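Local atomic coordinates of uncharacterized protein (Thermotoga maritima, PDB entry 1VMJ), a protein that is of unknown function but belongs to the UPF0047 (YjbQ) family and may act as a thiamin phosphate synthase. Residues 51-56 / 144-149; 62-67 / 129-134; 45-50 / 119-124; 56-61 / 105-110. All blocks are in the same frame, centred on the assembly; numbering follows the deposited sequence. Where two conformers were deposited one is given.

Contact 1. Residues 51-56 / 144-149; sequences LLCNAM and VLVKII
Leu52 with Lys147 and Asn54 with Leu145 are the hydrogen-bonded pairs of an antiparallel ladder whose strands meet at 168°. Four main-chain bonds hold it, Leu52 N to Lys147 O being 2.8 Å long. In the non-hydrogen-bonded pairs CA-H groups lean on the same carbonyls, as Cys53 CA does on Leu145 O at 3.1 Å.

Apolar packing fills the face of Leu51, Cys53, Val144, Val146 and Ile148. Leu51 CD1 touches Ile148 CD1 at 3.8 Å and also reaches Val146 CG1. The compact thiol of Cys53 suits a tight place, its SG only 3.3 Å from Val144 CG1. Helix 34-44 packs on this face.

On the other face Asn54 lies alongside Leu145, pointing the same way. With CG set between its own N and carbonyl carbon (chi1 71°), the amide can turn ND2 to Ala55 O at 3.0 Å; the oxygen lies in the amide plane, but the donor stands above the carbonyl plane. A leucine in place of Asn54 would probably leave Ala55 O without this buried side-chain donor. Met56, bent at chi3, lays SD 3.8 Å from Leu145 CB.

The chemistry thus divides by face: largely apolar groups serve the subunit's own core, while Leu52, Leu145 and Met56 pack on the second subunit and Lys147 forms a salt bridge with Glu48 of that subunit.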
loop_
_atom_site.group_PDB
_atom_site.type_symbol
_atom_site.label_atom_id
_atom_site.label_comp_id
_atom_site.label_asym_id
_atom_site.label_seq_id
_atom_site.Cartn_x
_atom_site.Cartn_y
_atom_site.Cartn_z
ATOM N N LEU A 51 11.715 -5.997 -5.855
ATOM C CA LEU A 51 11.438 -6.984 -4.833
ATOM C C LEU A 51 10.068 -6.688 -4.230
ATOM O O LEU A 51 9.777 -5.575 -3.822
ATOM C CB LEU A 51 12.503 -6.946 -3.743
ATOM C CG LEU A 51 12.312 -7.837 -2.514
ATOM C CD1 LEU A 51 13.673 -8.164 -1.917
ATOM C CD2 LEU A 51 11.423 -7.228 -1.454
ATOM N N LEU A 52 9.228 -7.706 -4.174
ATOM C CA LEU A 52 7.981 -7.690 -3.440
ATOM C C LEU A 52 8.170 -8.522 -2.189
ATOM O O LEU A 52 8.677 -9.618 -2.239
ATOM C CB LEU A 52 6.908 -8.336 -4.303
ATOM C CG LEU A 52 5.576 -8.693 -3.642
ATOM C CD1 LEU A 52 4.815 -7.463 -3.251
ATOM C CD2 LEU A 52 4.713 -9.569 -4.494
ATOM N N CYS A 53 7.698 -7.981 -1.077
ATOM C CA CYS A 53 7.622 -8.733 0.133
ATOM C C CYS A 53 6.257 -8.501 0.758
ATOM O O CYS A 53 5.913 -7.359 1.114
ATOM C CB CYS A 53 8.727 -8.293 1.085
ATOM S SG CYS A 53 8.744 -9.237 2.620
ATOM N N ASN A 54 5.498 -9.584 0.922
ATOM C CA ASN A 54 4.138 -9.480 1.410
ATOM C C ASN A 54 3.793 -10.530 2.438
ATOM O O ASN A 54 4.314 -11.627 2.416
ATOM C CB ASN A 54 3.128 -9.478 0.262
ATOM C CG ASN A 54 2.998 -10.831 -0.433
ATOM O OD1 ASN A 54 3.659 -11.075 -1.447
ATOM N ND2 ASN A 54 2.119 -11.717 0.083
ATOM N N ALA A 55 2.876 -10.155 3.339
ATOM C CA ALA A 55 2.265 -11.109 4.246
ATOM C C ALA A 55 1.359 -12.015 3.418
ATOM O O ALA A 55 0.532 -11.525 2.659
ATOM C CB ALA A 55 1.488 -10.382 5.286
ATOM N N MET A 56 1.502 -13.327 3.594
ATOM C CA MET A 56 0.661 -14.298 2.898
ATOM C C MET A 56 -0.614 -14.575 3.670
ATOM O O MET A 56 -1.496 -15.268 3.182
ATOM C CB MET A 56 1.417 -15.590 2.677
ATOM C CG MET A 56 2.665 -15.391 1.873
ATOM S SD MET A 56 3.471 -16.934 1.375
ATOM C CE MET A 56 2.536 -17.406 -0.067
ATOM N N VAL A 144 5.563 -15.024 5.129
ATOM C CA VAL A 144 5.849 -13.872 4.299
ATOM C C VAL A 144 6.487 -14.361 3.015
ATOM O O VAL A 144 7.322 -15.268 3.031
ATOM C CB VAL A 144 6.828 -12.933 5.037
ATOM C CG1 VAL A 144 7.471 -11.924 4.132
ATOM C CG2 VAL A 144 6.107 -12.240 6.183
ATOM N N LEU A 145 6.082 -13.771 1.909
ATOM C CA LEU A 145 6.637 -14.098 0.605
ATOM C C LEU A 145 7.599 -13.020 0.166
ATOM O O LEU A 145 7.301 -11.837 0.301
ATOM C CB LEU A 145 5.530 -14.274 -0.446
ATOM C CG LEU A 145 5.995 -14.753 -1.822
ATOM C CD1 LEU A 145 6.564 -16.166 -1.776
ATOM C CD2 LEU A 145 4.839 -14.668 -2.822
ATOM N N VAL A 146 8.761 -13.433 -0.347
ATOM C CA VAL A 146 9.696 -12.558 -1.032
ATOM C C VAL A 146 9.770 -13.038 -2.469
ATOM O O VAL A 146 10.006 -14.221 -2.720
ATOM C CB VAL A 146 11.116 -12.625 -0.427
ATOM C CG1 VAL A 146 12.065 -11.728 -1.181
ATOM C CG2 VAL A 146 11.088 -12.247 1.030
ATOM N N LYS A 147 9.536 -12.110 -3.389
ATOM C CA LYS A 147 9.641 -12.360 -4.796
ATOM C C LYS A 147 10.432 -11.245 -5.456
ATOM O O LYS A 147 10.157 -10.085 -5.239
ATOM C CB LYS A 147 8.237 -12.448 -5.420
ATOM C CG LYS A 147 8.203 -12.841 -6.927
ATOM C CD LYS A 147 8.415 -14.302 -7.155
ATOM C CE LYS A 147 8.205 -14.659 -8.631
ATOM N NZ LYS A 147 8.241 -16.160 -8.848
ATOM N N ILE A 148 11.459 -11.622 -6.221
ATOM C CA ILE A 148 12.312 -10.663 -6.908
ATOM C C ILE A 148 12.354 -10.976 -8.368
ATOM O O ILE A 148 12.485 -12.130 -8.745
ATOM C CB ILE A 148 13.754 -10.664 -6.363
ATOM C CG1 ILE A 148 13.741 -10.721 -4.828
ATOM C CG2 ILE A 148 14.479 -9.419 -6.860
ATOM C CD1 ILE A 148 15.120 -10.856 -4.207
ATOM N N ILE A 149 12.180 -9.970 -9.193
ATOM C CA ILE A 149 12.368 -10.143 -10.625
ATOM C C ILE A 149 13.339 -9.096 -11.146
ATOM O O ILE A 149 13.410 -7.970 -10.619
ATOM C CB ILE A 149 11.056 -10.118 -11.444
ATOM C CG1 ILE A 149 10.379 -8.764 -11.402
ATOM C CG2 ILE A 149 10.087 -11.184 -10.958
ATOM C CD1 ILE A 149 9.286 -8.656 -12.476
#

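Contact 2. Residues 62-67 / 129-134; sequences VFINDD and EQVFYG
Phe63 with Phe132 and Asn65 with Gln130 are the hydrogen-bonded pairs of an antiparallel ladder splayed at 142°, its four bonds ranging from 2.8 Å for Phe132 N to Phe63 O up to a longer one for Gln130 N to Asn65 O.

With CG between the backbone N and the carbonyl carbon (chi1 66°), Phe63 swings its ring across the neighbouring strand. Phe132 CB then sits over one face of that ring, 3.8 Å from its centroid, in a CH-pi contact. The two rings are nearly parallel, 19° apart, but slid so far that they barely overlap. Gly134 suits the ring's edge, because a CB there would press on Phe63 CE1. At the edge of the Phe132 ring, CE1 meets Asn65 O at 3.6 Å and CZ meets Asp67 CB at 3.6 Å.

On the opposite face Val62 CG1 touches Val131 CG1 at 3.8 Å, and Ile64 packs on Val131 CG2 and on the stem of Glu129. Strand 113-119 closes over these branched chains.

Main-chain bonds and hydrocarbon contacts together fasten the ladder, while two buried polar side chains reach the third subunit: Glu129, whose OE1 is held by Gly126 N, makes a salt bridge through OE2 to Arg112 of that subunit, and Asn65 OD1 a hydrogen bond to its His104.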
loop_
_atom_site.group_PDB
_atom_site.type_symbol
_atom_site.label_atom_id
_atom_site.label_comp_id
_atom_site.label_asym_id
_atom_site.label_seq_id
_atom_site.Cartn_x
_atom_site.Cartn_y
_atom_site.Cartn_z
ATOM N N VAL A 62 3.429 -6.586 6.053
ATOM C CA VAL A 62 4.829 -6.233 5.827
ATOM C C VAL A 62 4.877 -4.736 5.511
ATOM O O VAL A 62 4.115 -4.239 4.698
ATOM C CB VAL A 62 5.461 -7.036 4.717
ATOM C CG1 VAL A 62 6.859 -6.545 4.433
ATOM C CG2 VAL A 62 5.501 -8.510 5.085
ATOM N N PHE A 63 5.718 -4.001 6.226
ATOM C CA PHE A 63 5.781 -2.545 6.110
ATOM C C PHE A 63 7.193 -2.103 6.403
ATOM O O PHE A 63 8.024 -2.881 6.899
ATOM C CB PHE A 63 4.779 -1.854 7.044
ATOM C CG PHE A 63 5.091 -2.042 8.526
ATOM C CD1 PHE A 63 4.665 -3.161 9.225
ATOM C CD2 PHE A 63 5.832 -1.100 9.206
ATOM C CE1 PHE A 63 5.000 -3.350 10.571
ATOM C CE2 PHE A 63 6.118 -1.253 10.546
ATOM C CZ PHE A 63 5.715 -2.390 11.224
ATOM N N ILE A 64 7.455 -0.854 6.035
ATOM C CA ILE A 64 8.735 -0.213 6.281
ATOM C C ILE A 64 8.559 0.959 7.232
ATOM O O ILE A 64 7.733 1.849 6.997
ATOM C CB ILE A 64 9.411 0.255 4.983
ATOM C CG1 ILE A 64 10.004 -0.969 4.263
ATOM C CG2 ILE A 64 10.519 1.248 5.261
ATOM C CD1 ILE A 64 10.339 -0.787 2.827
ATOM N N ASN A 65 9.355 0.978 8.303
ATOM C CA ASN A 65 9.392 2.145 9.165
ATOM C C ASN A 65 10.612 2.076 10.068
ATOM O O ASN A 65 11.545 1.397 9.742
ATOM C CB ASN A 65 8.056 2.333 9.913
ATOM C CG ASN A 65 7.706 3.813 10.052
ATOM O OD1 ASN A 65 8.354 4.519 10.831
ATOM N ND2 ASN A 65 6.799 4.313 9.202
ATOM N N ASP A 66 10.608 2.782 11.188
ATOM C CA ASP A 66 11.793 2.862 12.049
ATOM C C ASP A 66 11.907 1.656 12.960
ATOM O O ASP A 66 10.904 1.164 13.468
ATOM C CB ASP A 66 11.659 4.104 12.946
ATOM C CG ASP A 66 13.001 4.663 13.429
ATOM O OD1 ASP A 66 14.097 4.138 13.130
ATOM O OD2 ASP A 66 12.927 5.698 14.126
ATOM N N ASP A 67 13.133 1.211 13.207
ATOM C CA ASP A 67 13.386 0.243 14.262
ATOM C C ASP A 67 13.768 0.999 15.533
ATOM O O ASP A 67 14.935 1.210 15.837
ATOM C CB ASP A 67 14.496 -0.740 13.864
ATOM C CG ASP A 67 14.514 -1.998 14.728
ATOM O OD1 ASP A 67 13.698 -2.117 15.679
ATOM O OD2 ASP A 67 15.363 -2.877 14.467
ATOM N N GLU A 129 15.118 3.354 6.587
ATOM C CA GLU A 129 14.161 2.334 6.183
ATOM C C GLU A 129 14.551 0.964 6.698
ATOM O O GLU A 129 15.639 0.468 6.411
ATOM C CB GLU A 129 14.005 2.265 4.668
ATOM C CG GLU A 129 13.385 3.489 4.042
ATOM C CD GLU A 129 12.995 3.255 2.598
ATOM O OE1 GLU A 129 13.868 3.413 1.722
ATOM O OE2 GLU A 129 11.831 2.878 2.331
ATOM N N GLN A 130 13.647 0.365 7.463
ATOM C CA GLN A 130 13.783 -1.020 7.876
ATOM C C GLN A 130 12.487 -1.748 7.587
ATOM O O GLN A 130 11.412 -1.183 7.727
ATOM C CB GLN A 130 14.103 -1.110 9.360
ATOM C CG GLN A 130 15.464 -0.565 9.772
ATOM C CD GLN A 130 16.611 -1.473 9.414
ATOM O OE1 GLN A 130 16.771 -2.536 9.989
ATOM N NE2 GLN A 130 17.376 -1.081 8.418
ATOM N N VAL A 131 12.589 -3.008 7.187
ATOM C CA VAL A 131 11.418 -3.792 6.814
ATOM C C VAL A 131 11.012 -4.674 7.994
ATOM O O VAL A 131 11.832 -5.336 8.621
ATOM C CB VAL A 131 11.701 -4.712 5.614
ATOM C CG1 VAL A 131 10.388 -5.327 5.111
ATOM C CG2 VAL A 131 12.396 -3.960 4.477
ATOM N N PHE A 132 9.710 -4.637 8.276
ATOM C CA PHE A 132 9.084 -5.370 9.375
ATOM C C PHE A 132 7.994 -6.304 8.931
ATOM O O PHE A 132 7.213 -6.002 8.006
ATOM C CB PHE A 132 8.479 -4.383 10.383
ATOM C CG PHE A 132 9.512 -3.646 11.140
ATOM C CD1 PHE A 132 10.017 -2.433 10.668
ATOM C CD2 PHE A 132 10.043 -4.185 12.287
ATOM C CE1 PHE A 132 11.023 -1.773 11.347
ATOM C CE2 PHE A 132 11.071 -3.522 12.957
ATOM C CZ PHE A 132 11.545 -2.319 12.461
ATOM N N TYR A 133 7.945 -7.434 9.626
ATOM C CA TYR A 133 6.763 -8.273 9.678
ATOM C C TYR A 133 5.958 -7.780 10.859
ATOM O O TYR A 133 6.459 -7.711 11.985
ATOM C CB TYR A 133 7.132 -9.754 9.883
ATOM C CG TYR A 133 5.937 -10.672 9.938
ATOM C CD1 TYR A 133 5.023 -10.701 8.898
ATOM C CD2 TYR A 133 5.699 -11.482 11.054
ATOM C CE1 TYR A 133 3.920 -11.539 8.939
ATOM C CE2 TYR A 133 4.600 -12.341 11.099
ATOM C CZ TYR A 133 3.712 -12.342 10.038
ATOM O OH TYR A 133 2.617 -13.148 10.072
ATOM N N GLY A 134 4.708 -7.416 10.593
ATOM C CA GLY A 134 3.776 -6.991 11.609
ATOM C C GLY A 134 2.759 -8.076 11.848
ATOM O O GLY A 134 1.829 -8.280 11.046
HETATM O O HOH W 1 17.997 -1.317 12.889
#

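Contact 3. Residues 45-50 / 119-124; sequences GIKEGL and TDRKMD
Glu48 folds at chi2 (-67°) and brings its carboxylate back against the turn at Thr119 and Asp120. OE2 takes two donors: Asp120 N, 2.9 Å from Glu48 OE2, comes from above the carboxylate plane, while Lys47 NZ, in the conformer modelled here, one of two, lies 2.6 Å from the same OE2 and closes a salt bridge on the anti side. Lys47 reaches this point by running extended and bending at its last torsion, and its CG passes close to Asp120 CA on the way. Glu48 OE1, resting on Thr119 CA, has a second partner in Lys147 of the third subunit, so the acid serves both the turn and the assembly.

The turn, Thr119 to Lys122, is a type I' beta turn that reverses strand 113-119 into strand 122-123, whereas Lys47 and Glu48 form a classic beta bulge opposite Glu151. Lys47 O meets Arg121 N at 2.9 Å on a lone pair, with an almost straight N-H (178°).

Arg121 bends at chi3 so that its NE donates a hydrogen bond to a water at 2.7 Å, in the guanidinium plane. That water donates in turn to Ile46 O, next to Gly45, whose positive phi lets the chain leave helix 34-44.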
loop_
_atom_site.group_PDB
_atom_site.type_symbol
_atom_site.label_atom_id
_atom_site.label_comp_id
_atom_site.label_asym_id
_atom_site.label_seq_id
_atom_site.Cartn_x
_atom_site.Cartn_y
_atom_site.Cartn_z
ATOM N N GLY A 45 21.225 -13.116 -6.939
ATOM C CA GLY A 45 22.133 -12.663 -7.996
ATOM C C GLY A 45 21.578 -11.565 -8.888
ATOM O O GLY A 45 22.210 -11.184 -9.875
ATOM N N ILE A 46 20.402 -11.059 -8.573
ATOM C CA ILE A 46 19.787 -10.013 -9.368
ATOM C C ILE A 46 20.472 -8.678 -9.101
ATOM O O ILE A 46 20.646 -8.286 -7.954
ATOM C CB ILE A 46 18.273 -9.952 -9.100
ATOM C CG1 ILE A 46 17.630 -11.221 -9.670
ATOM C CG2 ILE A 46 17.633 -8.662 -9.680
ATOM C CD1 ILE A 46 16.223 -11.503 -9.209
ATOM N N LYS A 47 20.865 -7.980 -10.169
ATOM C CA LYS A 47 21.554 -6.708 -10.037
ATOM C C LYS A 47 20.573 -5.540 -10.019
ATOM O O LYS A 47 20.736 -4.621 -9.227
ATOM C CB LYS A 47 22.573 -6.498 -11.154
ATOM C CG LYS A 47 23.308 -5.180 -10.967
ATOM C CD LYS A 47 24.489 -5.019 -11.874
ATOM C CE LYS A 47 24.893 -3.569 -11.933
ATOM N NZ LYS A 47 23.831 -2.820 -12.613
ATOM N N GLU A 48 19.586 -5.574 -10.918
ATOM C CA GLU A 48 18.591 -4.499 -11.066
ATOM C C GLU A 48 17.218 -5.132 -11.158
ATOM O O GLU A 48 17.007 -6.061 -11.938
ATOM C CB GLU A 48 18.857 -3.734 -12.351
ATOM C CG GLU A 48 20.288 -3.207 -12.476
ATOM C CD GLU A 48 20.618 -2.128 -11.460
ATOM O OE1 GLU A 48 19.684 -1.450 -10.995
ATOM O OE2 GLU A 48 21.831 -1.947 -11.119
ATOM N N GLY A 49 16.279 -4.648 -10.362
ATOM C CA GLY A 49 14.973 -5.264 -10.369
ATOM C C GLY A 49 14.031 -4.672 -9.350
ATOM O O GLY A 49 14.255 -3.574 -8.858
ATOM N N LEU A 50 12.963 -5.411 -9.062
ATOM C CA LEU A 50 11.988 -5.058 -8.043
ATOM C C LEU A 50 11.796 -6.260 -7.153
ATOM O O LEU A 50 11.691 -7.386 -7.646
ATOM C CB LEU A 50 10.643 -4.673 -8.641
ATOM C CG LEU A 50 10.565 -3.406 -9.487
ATOM C CD1 LEU A 50 9.166 -3.235 -10.055
ATOM C CD2 LEU A 50 10.918 -2.206 -8.660
ATOM N N THR A 119 18.948 -2.183 -6.816
ATOM C CA THR A 119 19.871 -1.391 -7.594
ATOM C C THR A 119 21.277 -1.826 -7.231
ATOM O O THR A 119 21.620 -1.893 -6.063
ATOM C CB THR A 119 19.683 0.086 -7.284
ATOM O OG1 THR A 119 18.356 0.473 -7.660
ATOM C CG2 THR A 119 20.646 0.926 -8.052
ATOM N N ASP A 120 22.084 -2.141 -8.230
ATOM C CA ASP A 120 23.453 -2.614 -8.006
ATOM C C ASP A 120 23.530 -3.716 -6.917
ATOM O O ASP A 120 24.338 -3.655 -5.982
ATOM C CB ASP A 120 24.356 -1.432 -7.662
ATOM C CG ASP A 120 25.826 -1.749 -7.871
ATOM O OD1 ASP A 120 26.148 -2.730 -8.581
ATOM O OD2 ASP A 120 26.662 -1.018 -7.307
ATOM N N ARG A 121 22.666 -4.720 -7.062
ATOM C CA ARG A 121 22.603 -5.886 -6.180
ATOM C C ARG A 121 22.128 -5.633 -4.743
ATOM O O ARG A 121 22.246 -6.518 -3.892
ATOM C CB ARG A 121 23.938 -6.635 -6.177
ATOM C CG ARG A 121 24.305 -7.277 -7.518
ATOM C CD ARG A 121 25.307 -8.391 -7.311
ATOM N NE ARG A 121 24.743 -9.523 -6.558
ATOM C CZ ARG A 121 25.474 -10.390 -5.847
ATOM N NH1 ARG A 121 26.814 -10.301 -5.791
ATOM N NH2 ARG A 121 24.865 -11.371 -5.191
ATOM N N LYS A 122 21.558 -4.464 -4.462
ATOM C CA LYS A 122 21.140 -4.168 -3.105
ATOM C C LYS A 122 19.780 -3.542 -3.096
ATOM O O LYS A 122 19.402 -2.861 -4.051
ATOM C CB LYS A 122 22.102 -3.173 -2.456
ATOM C CG LYS A 122 23.545 -3.637 -2.349
ATOM C CD LYS A 122 23.692 -4.841 -1.448
ATOM C CE LYS A 122 25.125 -5.338 -1.368
ATOM N NZ LYS A 122 25.961 -4.336 -0.672
ATOM N N MET A 123 19.075 -3.710 -1.985
ATOM C CA MET A 123 17.852 -2.959 -1.754
ATOM C C MET A 123 18.194 -1.473 -1.746
ATOM O O MET A 123 19.167 -1.060 -1.104
ATOM C CB MET A 123 17.210 -3.345 -0.433
ATOM C CG MET A 123 16.559 -4.715 -0.519
ATOM S SD MET A 123 15.559 -5.103 0.931
ATOM C CE MET A 123 16.872 -5.355 2.108
ATOM N N ASP A 124 17.392 -0.689 -2.464
ATOM C CA ASP A 124 17.663 0.727 -2.676
ATOM C C ASP A 124 16.845 1.508 -1.650
ATOM O O ASP A 124 15.696 1.876 -1.909
ATOM C CB ASP A 124 17.294 1.043 -4.121
ATOM C CG ASP A 124 17.915 2.278 -4.651
ATOM O OD1 ASP A 124 18.444 3.113 -3.875
ATOM O OD2 ASP A 124 17.839 2.437 -5.883
HETATM O O HOH W 2 22.117 -9.948 -6.092
#

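Contact 4. Residues 56-61 / 105-110; sequences MHITAS and LKRTIM. With SO4 (sulfate ion), chain C.
Arg107 reaches Ala60 through an unusual first torsion, chi1 102°, away from the staggered positions, followed by a bend at chi2 (74°); together they lay the side chain along the loop before strand 60-65. NH1 then meets Ala60 O at 2.8 Å, with the oxygen in the guanidinium plane. Ile58 CA lies over one face of the flat group, 3.9 Å from Arg107 CZ, and the methylene CG rests 3.5 Å from Ile58 O. NH2 donates to Ile64 O of the second subunit. An arginine fits here because it is long, flat and rich in N-H groups; a leucine in its place would probably leave Ala60 O and Ile64 O of the second subunit without their N-H donors and take away the flat group on which Ile58 CA rests.

Ser61, small enough to lie against the helix, sets OG 3.4 Å from Met110 CB.

The loop also holds a sulfate, probably from the crystallisation liquor. His57 ND1 meets its O1 at 2.9 Å in an almost straight bond (178°), Ile58 N meets O3 at 2.9 Å, and Arg140 adds a further bond. Such a cluster of donors is consistent with a pocket for an anion.

Helix 101-110 is thereby held to the start of strand 60-65, with helix 69-82 packed against Lys106, Ile109 and Met110, and strand 142-150 against Met56 and His57.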
loop_
_atom_site.group_PDB
_atom_site.type_symbol
_atom_site.label_atom_id
_atom_site.label_comp_id
_atom_site.label_asym_id
_atom_site.label_seq_id
_atom_site.Cartn_x
_atom_site.Cartn_y
_atom_site.Cartn_z
ATOM N N MET A 56 1.502 -13.327 3.594
ATOM C CA MET A 56 0.661 -14.298 2.898
ATOM C C MET A 56 -0.614 -14.575 3.670
ATOM O O MET A 56 -1.496 -15.268 3.182
ATOM C CB MET A 56 1.417 -15.590 2.677
ATOM C CG MET A 56 2.665 -15.391 1.873
ATOM S SD MET A 56 3.471 -16.934 1.375
ATOM C CE MET A 56 2.536 -17.406 -0.067
ATOM N N HIS A 57 -0.697 -14.035 4.872
ATOM C CA HIS A 57 -1.878 -14.158 5.735
ATOM C C HIS A 57 -2.546 -12.814 5.833
ATOM O O HIS A 57 -1.906 -11.769 5.746
ATOM C CB HIS A 57 -1.450 -14.713 7.091
ATOM C CG HIS A 57 -0.943 -16.108 6.989
ATOM N ND1 HIS A 57 -1.710 -17.217 7.271
ATOM C CD2 HIS A 57 0.249 -16.568 6.552
ATOM C CE1 HIS A 57 -0.997 -18.305 7.004
ATOM N NE2 HIS A 57 0.192 -17.934 6.568
ATOM N N ILE A 58 -3.857 -12.844 6.008
ATOM C CA ILE A 58 -4.689 -11.651 5.892
ATOM C C ILE A 58 -4.906 -10.947 7.229
ATOM O O ILE A 58 -5.730 -10.024 7.327
ATOM C CB ILE A 58 -6.022 -11.991 5.154
ATOM C CG1 ILE A 58 -6.782 -13.087 5.903
ATOM C CG2 ILE A 58 -5.742 -12.418 3.710
ATOM C CD1 ILE A 58 -8.146 -13.399 5.335
ATOM N N THR A 59 -4.133 -11.377 8.230
ATOM C CA THR A 59 -4.111 -10.818 9.567
ATOM C C THR A 59 -2.710 -10.363 9.980
ATOM O O THR A 59 -2.411 -10.233 11.175
ATOM C CB THR A 59 -4.594 -11.851 10.576
ATOM O OG1 THR A 59 -3.861 -13.060 10.394
ATOM C CG2 THR A 59 -6.064 -12.109 10.379
ATOM N N ALA A 60 -1.867 -10.105 8.986
ATOM C CA ALA A 60 -0.519 -9.647 9.226
ATOM C C ALA A 60 -0.065 -8.737 8.102
ATOM O O ALA A 60 -0.695 -8.625 7.049
ATOM C CB ALA A 60 0.398 -10.825 9.367
ATOM N N SER A 61 1.027 -8.029 8.363
ATOM C CA SER A 61 1.540 -6.987 7.469
ATOM C C SER A 61 3.003 -7.141 7.185
ATOM O O SER A 61 3.732 -7.699 7.987
ATOM C CB SER A 61 1.370 -5.604 8.118
ATOM O OG SER A 61 0.003 -5.281 8.253
ATOM N N LEU A 105 -8.233 -5.720 10.348
ATOM C CA LEU A 105 -8.265 -4.248 10.306
ATOM C C LEU A 105 -6.890 -3.610 10.546
ATOM O O LEU A 105 -6.476 -2.738 9.790
ATOM C CB LEU A 105 -9.322 -3.692 11.301
ATOM C CG LEU A 105 -10.719 -4.281 11.158
ATOM C CD1 LEU A 105 -11.654 -3.605 12.139
ATOM C CD2 LEU A 105 -11.260 -4.239 9.767
ATOM N N LYS A 106 -6.189 -4.057 11.579
ATOM C CA LYS A 106 -4.856 -3.557 11.885
ATOM C C LYS A 106 -3.916 -3.746 10.693
ATOM O O LYS A 106 -3.150 -2.855 10.336
ATOM C CB LYS A 106 -4.290 -4.233 13.143
ATOM C CG LYS A 106 -4.906 -3.828 14.455
ATOM C CD LYS A 106 -4.155 -4.492 15.602
ATOM C CE LYS A 106 -4.530 -3.924 16.967
ATOM N NZ LYS A 106 -5.911 -4.262 17.322
ATOM N N ARG A 107 -3.974 -4.920 10.059
ATOM C CA ARG A 107 -3.070 -5.176 8.927
ATOM C C ARG A 107 -3.401 -4.236 7.791
ATOM O O ARG A 107 -2.496 -3.835 7.051
ATOM C CB ARG A 107 -3.088 -6.652 8.501
ATOM C CG ARG A 107 -3.904 -7.034 7.256
ATOM C CD ARG A 107 -3.270 -6.622 5.959
ATOM N NE ARG A 107 -3.834 -7.286 4.781
ATOM C CZ ARG A 107 -3.378 -8.408 4.261
ATOM N NH1 ARG A 107 -2.339 -9.039 4.776
ATOM N NH2 ARG A 107 -3.951 -8.914 3.183
ATOM N N THR A 108 -4.680 -3.897 7.637
ATOM C CA THR A 108 -5.090 -2.984 6.595
ATOM C C THR A 108 -4.422 -1.622 6.778
ATOM O O THR A 108 -3.938 -1.038 5.809
ATOM C CB THR A 108 -6.612 -2.897 6.548
ATOM O OG1 THR A 108 -7.150 -4.195 6.288
ATOM C CG2 THR A 108 -7.071 -1.927 5.471
ATOM N N ILE A 109 -4.370 -1.126 8.006
ATOM C CA ILE A 109 -3.671 0.127 8.266
ATOM C C ILE A 109 -2.194 0.048 7.901
ATOM O O ILE A 109 -1.675 0.937 7.227
ATOM C CB ILE A 109 -3.815 0.527 9.735
ATOM C CG1 ILE A 109 -5.289 0.794 10.064
ATOM C CG2 ILE A 109 -2.961 1.737 10.080
ATOM C CD1 ILE A 109 -5.900 1.946 9.318
ATOM N N MET A 110 -1.507 -0.991 8.349
ATOM C CA MET A 110 -0.055 -1.053 8.165
ATOM C C MET A 110 0.318 -1.439 6.735
ATOM O O MET A 110 1.414 -1.095 6.248
ATOM C CB MET A 110 0.581 -2.021 9.155
ATOM C CG MET A 110 0.443 -1.675 10.609
ATOM S SD MET A 110 0.978 -0.043 11.059
ATOM C CE MET A 110 2.674 -0.142 10.611
HETATM S S SO4 C . -5.012 -15.955 7.945
HETATM O O1 SO4 C . -4.432 -17.235 8.302
HETATM O O2 SO4 C . -6.461 -15.985 8.002
HETATM O O3 SO4 C . -4.654 -15.604 6.556
HETATM O O4 SO4 C . -4.455 -14.990 8.849
#

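From the N terminus, the chain leaves helix 34-44 at residues 45-50 and enters strand 49-55, which serves contacts 3 and 1 in turn. Contact 1 closes the longest loop, 51-56 to 144-149; contacts 2 and 4 both nest inside it. Residues 56-61 join helix 101-110 in contact 4, and 62-67 meet 129-134 in contact 2, so these two cross while sharing strand 60-65. Contact 3 ends at 119-124: it encloses contact 4 but crosses contacts 1 and 2. Contacts 1 and 3 belong to the five-stranded sheet, contact 2 to the three-stranded one, and Val62 and Tyr133 pack against contact 1 to bring the two sheets together.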